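Long-range contacts in fructose-1,6-bisphosphatase/inositol-1-monophosphatase (Thermotoga maritima, PDB 2P3N), which hydrolyses inositol-1-phosphate, fructose 1,6-bisphosphate and several other phosphate monoesters with the help of magnesium, working as a homotetramer: residues A[63-68]-A[78-83]; A[74-79]-A[96-101]. All coordinates share one frame; numbering follows the deposited sequence.

Contact 1: residues A[63-68]-A[78-83]; sequences MAEEGI and IDPIDG. With MG (magnesium ion), chain E.
E65 and D79 reach alongside each other toward one magnesium ion, and each gives it one carboxylate oxygen, OE1 of E65 at 2.1 Å and OD2 of D79 at 2.2 Å from the metal. The two carboxylate planes stand nearly perpendicular, 88° apart. With CG of E65 anti to its backbone N (chi1 164°) and the chain extended beyond, the carboxylate reaches the ion; OE1 of E65 and OD2 of D79 approach to 2.9 Å, a closeness of two acceptors that the shared cation probably makes tolerable. The carbonyl O of I81 and three waters complete six ligands. This is the metal site 1 of the inositol monophosphatase family, with D79, P80, I81, D82 and G83 supplying its Asp-Pro-Ile-Asp-Gly sequence. Behind the site, the parallel strands are joined by backbone hydrogen bonds from I78 N to M63 O and from E65 N to I78 O (3.0 Å), and CB of A64 meets CB of I78 at 4.0 Å. E66 bends at chi2, and its OE1 comes to 3.2 Å from P80 CG. That oxygen also accepts a bond from a metal-bound water, which in turn accepts from I81 N, while OE2 of E66 forms a salt bridge with K31.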
# COMPACT_ATOMS: atom_id res chain seq x y z
N MET A 63 -30.71 -6.18 1.30
CA MET A 63 -30.86 -6.79 -0.00
C MET A 63 -29.42 -7.08 -0.37
O MET A 63 -28.66 -6.16 -0.69
CB MET A 63 -31.49 -5.84 -1.01
CG MET A 63 -31.98 -6.54 -2.26
SD MET A 63 -31.49 -5.70 -3.76
CE MET A 63 -32.52 -4.27 -3.63
N ALA A 64 -29.04 -8.35 -0.29
CA ALA A 64 -27.68 -8.76 -0.58
C ALA A 64 -27.66 -9.75 -1.76
O ALA A 64 -28.51 -10.65 -1.84
CB ALA A 64 -27.04 -9.39 0.68
N GLU A 65 -26.71 -9.56 -2.66
CA GLU A 65 -26.60 -10.41 -3.83
C GLU A 65 -26.83 -11.88 -3.52
O GLU A 65 -27.77 -12.49 -4.01
CB GLU A 65 -25.23 -10.26 -4.49
CG GLU A 65 -24.94 -11.38 -5.46
CD GLU A 65 -23.89 -11.03 -6.46
OE1 GLU A 65 -22.86 -10.46 -6.04
OE2 GLU A 65 -24.08 -11.34 -7.65
N GLU A 66 -25.96 -12.44 -2.69
CA GLU A 66 -26.04 -13.83 -2.34
C GLU A 66 -27.20 -14.22 -1.41
O GLU A 66 -26.98 -14.49 -0.24
CB GLU A 66 -24.72 -14.27 -1.72
CG GLU A 66 -23.77 -14.96 -2.68
CD GLU A 66 -23.33 -14.07 -3.82
OE1 GLU A 66 -22.59 -13.10 -3.56
OE2 GLU A 66 -23.73 -14.34 -4.97
N GLY A 67 -28.43 -14.22 -1.93
CA GLY A 67 -29.55 -14.64 -1.10
C GLY A 67 -30.57 -13.68 -0.51
O GLY A 67 -31.74 -13.76 -0.85
N ILE A 68 -30.15 -12.79 0.39
CA ILE A 68 -31.08 -11.87 1.04
C ILE A 68 -31.69 -10.83 0.10
O ILE A 68 -31.00 -9.93 -0.37
CB ILE A 68 -30.38 -11.12 2.20
CG1 ILE A 68 -29.52 -12.10 3.00
CG2 ILE A 68 -31.43 -10.47 3.10
CD1 ILE A 68 -28.63 -11.43 4.02
N ILE A 78 -26.24 -4.76 -0.51
CA ILE A 78 -24.90 -5.31 -0.38
C ILE A 78 -24.42 -6.22 -1.48
O ILE A 78 -25.13 -7.11 -1.93
CB ILE A 78 -24.81 -6.11 0.94
CG1 ILE A 78 -25.17 -5.20 2.11
CG2 ILE A 78 -23.43 -6.75 1.09
CD1 ILE A 78 -25.61 -5.96 3.34
N ASP A 79 -23.20 -5.99 -1.94
CA ASP A 79 -22.59 -6.88 -2.90
C ASP A 79 -21.31 -7.31 -2.19
O ASP A 79 -20.33 -6.55 -2.13
CB ASP A 79 -22.28 -6.20 -4.23
CG ASP A 79 -21.86 -7.21 -5.30
OD1 ASP A 79 -22.02 -6.93 -6.51
OD2 ASP A 79 -21.38 -8.29 -4.93
N PRO A 80 -21.32 -8.51 -1.60
CA PRO A 80 -20.14 -9.03 -0.89
C PRO A 80 -18.86 -9.01 -1.73
O PRO A 80 -17.79 -8.71 -1.22
CB PRO A 80 -20.59 -10.44 -0.47
CG PRO A 80 -21.60 -10.82 -1.54
CD PRO A 80 -22.38 -9.54 -1.68
N ILE A 81 -18.96 -9.35 -3.01
CA ILE A 81 -17.79 -9.32 -3.88
C ILE A 81 -18.22 -8.96 -5.28
O ILE A 81 -18.78 -9.79 -5.99
CB ILE A 81 -17.04 -10.67 -3.99
CG1 ILE A 81 -16.48 -11.09 -2.63
CG2 ILE A 81 -15.90 -10.53 -4.99
CD1 ILE A 81 -15.75 -12.41 -2.62
N ASP A 82 -17.99 -7.71 -5.67
CA ASP A 82 -18.35 -7.28 -7.01
C ASP A 82 -17.12 -7.54 -7.88
O ASP A 82 -16.14 -6.81 -7.83
CB ASP A 82 -18.72 -5.79 -7.00
CG ASP A 82 -19.19 -5.30 -8.37
OD1 ASP A 82 -19.60 -4.13 -8.47
OD2 ASP A 82 -19.14 -6.09 -9.34
N GLY A 83 -17.18 -8.61 -8.66
CA GLY A 83 -16.04 -8.96 -9.50
C GLY A 83 -15.47 -10.27 -8.99
O GLY A 83 -14.26 -10.43 -8.86
MG MG E . -20.82 -9.97 -6.18
O HOH W 1 -20.61 -11.38 -4.43
O HOH W 2 -21.20 -9.14 -8.08
O HOH W 3 -20.51 -11.49 -7.34

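Contact 2: residues A[74-79]-A[96-101]; sequences RLWIID and ISLAYV. With MG (magnesium ion), chain E.
W76 and Y100 meet through different first torsions: CG of W76 lies anti to its carbonyl carbon (chi1 -62°), whereas CG of Y100 is anti to its own backbone N (chi1 175°). The tyrosine thereby turns an edge to the indole face in an edge-to-face pair, with planes at 55° and CD1 of Y100 3.5 Å from CE2 of W76. L98 meets the same indole differently, its CG in the ring plane at the edge and its CD2 3.8 Å from CZ3 of W76. NE1 of W76 is hydrogen-bonded to OE1 of E60. With an alanine here, the Y100 edge and the L98 methyls would probably lose the surface they share, and E60 its indole partner. CD1 of L98 presses to 3.4 Å from CG1 of I78, a tight fit. On the other face CD1 of I77 packs at 3.6 Å against CG2 of V101. Y100 OH lies 3.1 Å from CG of R74 and is hydrogen-bonded to E102. Six backbone hydrogen bonds join these antiparallel neighbours of the mixed sheet, paired two by two at L75 with V101, I77 with A99 and D79 with S97; strand 74-79 thus ends, firmly paired, in a magnesium ligand, D79. The W76, I78 and L98 face is covered by helices 2-21 and 40-56, while I77, D79, S97 and A99 face helix 199-211; strand 61-64 runs along the far side of strand 74-79, parallel to it.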
# COMPACT_ATOMS: atom_id res chain seq x y z
N ARG A 74 -36.10 1.51 4.30
CA ARG A 74 -34.77 1.64 4.89
C ARG A 74 -34.09 0.34 4.52
O ARG A 74 -34.12 -0.64 5.28
CB ARG A 74 -34.88 1.83 6.40
CG ARG A 74 -35.48 3.18 6.74
CD ARG A 74 -35.89 3.35 8.20
NE ARG A 74 -34.77 3.49 9.11
CZ ARG A 74 -34.73 4.35 10.13
NH1 ARG A 74 -35.76 5.16 10.37
NH2 ARG A 74 -33.67 4.38 10.93
N LEU A 75 -33.48 0.33 3.34
CA LEU A 75 -32.83 -0.86 2.81
C LEU A 75 -31.34 -0.71 2.47
O LEU A 75 -30.95 0.20 1.73
CB LEU A 75 -33.58 -1.33 1.56
CG LEU A 75 -33.06 -2.60 0.86
CD1 LEU A 75 -33.69 -3.83 1.50
CD2 LEU A 75 -33.40 -2.53 -0.62
N TRP A 76 -30.52 -1.61 2.99
CA TRP A 76 -29.08 -1.61 2.71
C TRP A 76 -28.81 -2.61 1.59
O TRP A 76 -29.14 -3.80 1.71
CB TRP A 76 -28.28 -2.04 3.94
CG TRP A 76 -28.42 -1.16 5.16
CD1 TRP A 76 -29.47 -1.11 6.03
CD2 TRP A 76 -27.42 -0.27 5.69
NE1 TRP A 76 -29.19 -0.25 7.07
CE2 TRP A 76 -27.94 0.28 6.88
CE3 TRP A 76 -26.14 0.12 5.26
CZ2 TRP A 76 -27.22 1.19 7.66
CZ3 TRP A 76 -25.42 1.03 6.04
CH2 TRP A 76 -25.96 1.56 7.23
N ILE A 77 -28.23 -2.16 0.49
CA ILE A 77 -27.94 -3.07 -0.61
C ILE A 77 -26.47 -3.46 -0.58
O ILE A 77 -25.57 -2.61 -0.64
CB ILE A 77 -28.33 -2.47 -1.96
CG1 ILE A 77 -29.78 -1.97 -1.90
CG2 ILE A 77 -28.18 -3.51 -3.04
CD1 ILE A 77 -30.33 -1.47 -3.21
N ILE A 78 -26.24 -4.76 -0.51
CA ILE A 78 -24.90 -5.31 -0.38
C ILE A 78 -24.42 -6.22 -1.48
O ILE A 78 -25.13 -7.11 -1.93
CB ILE A 78 -24.81 -6.11 0.94
CG1 ILE A 78 -25.17 -5.20 2.11
CG2 ILE A 78 -23.43 -6.75 1.09
CD1 ILE A 78 -25.61 -5.96 3.34
N ASP A 79 -23.20 -5.99 -1.94
CA ASP A 79 -22.59 -6.88 -2.90
C ASP A 79 -21.31 -7.31 -2.19
O ASP A 79 -20.33 -6.55 -2.13
CB ASP A 79 -22.28 -6.20 -4.23
CG ASP A 79 -21.86 -7.21 -5.30
OD1 ASP A 79 -22.02 -6.93 -6.51
OD2 ASP A 79 -21.38 -8.29 -4.93
N ILE A 96 -16.12 -4.33 -2.64
CA ILE A 96 -17.26 -4.62 -1.77
C ILE A 96 -18.13 -3.38 -1.88
O ILE A 96 -17.63 -2.26 -1.79
CB ILE A 96 -16.86 -4.77 -0.30
CG1 ILE A 96 -15.71 -5.77 -0.14
CG2 ILE A 96 -18.05 -5.27 0.50
CD1 ILE A 96 -15.30 -5.97 1.33
N SER A 97 -19.42 -3.56 -2.06
CA SER A 97 -20.27 -2.40 -2.20
C SER A 97 -21.40 -2.38 -1.17
O SER A 97 -22.01 -3.41 -0.86
CB SER A 97 -20.84 -2.35 -3.62
OG SER A 97 -21.31 -1.05 -3.92
N LEU A 98 -21.65 -1.19 -0.63
CA LEU A 98 -22.70 -0.97 0.37
C LEU A 98 -23.43 0.34 0.13
O LEU A 98 -22.85 1.41 0.29
CB LEU A 98 -22.12 -0.95 1.79
CG LEU A 98 -23.18 -0.86 2.89
CD1 LEU A 98 -24.07 -2.11 2.84
CD2 LEU A 98 -22.52 -0.76 4.26
N ALA A 99 -24.70 0.25 -0.26
CA ALA A 99 -25.51 1.45 -0.47
C ALA A 99 -26.65 1.44 0.54
O ALA A 99 -27.16 0.37 0.88
CB ALA A 99 -26.09 1.47 -1.89
N TYR A 100 -27.01 2.61 1.05
CA TYR A 100 -28.13 2.70 1.98
C TYR A 100 -29.26 3.48 1.31
O TYR A 100 -29.22 4.70 1.22
CB TYR A 100 -27.77 3.38 3.30
CG TYR A 100 -29.01 3.55 4.16
CD1 TYR A 100 -29.67 2.43 4.69
CD2 TYR A 100 -29.57 4.81 4.37
CE1 TYR A 100 -30.86 2.58 5.40
CE2 TYR A 100 -30.75 4.96 5.08
CZ TYR A 100 -31.40 3.85 5.58
OH TYR A 100 -32.58 4.01 6.26
N VAL A 101 -30.26 2.74 0.87
CA VAL A 101 -31.42 3.29 0.19
C VAL A 101 -32.53 3.57 1.18
O VAL A 101 -32.87 2.72 2.01
CB VAL A 101 -31.91 2.28 -0.87
CG1 VAL A 101 -32.95 2.91 -1.75
CG2 VAL A 101 -30.75 1.80 -1.70
MG MG E . -20.82 -9.97 -6.18
O HOH W 4 -24.38 -1.80 -3.58
O HOH W 2 -21.20 -9.14 -8.08
O HOH W 3 -20.51 -11.49 -7.34
O HOH W 1 -20.61 -11.38 -4.43

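Strand 74-79 is common to both contacts, whose centres lie about 9 Å apart. Contact 1 pairs its C-terminal end with the edge strand 61-64, and contact 2 pairs nearly its whole length, L75 to D79, with strand 95-102, so that three successive strands of one mixed sheet are joined. The two contacts also meet directly: M63 N lies 2.9 Å from W76 O, a probable hydrogen bond, and M63 CE packs 3.6 Å from L75 CD2. I78 and D79 take part in both. D79 carries the sheet into the magnesium site, where D201, which like D79 probably binds a second magnesium, comes within about 3 Å of it between nearest side-chain atoms.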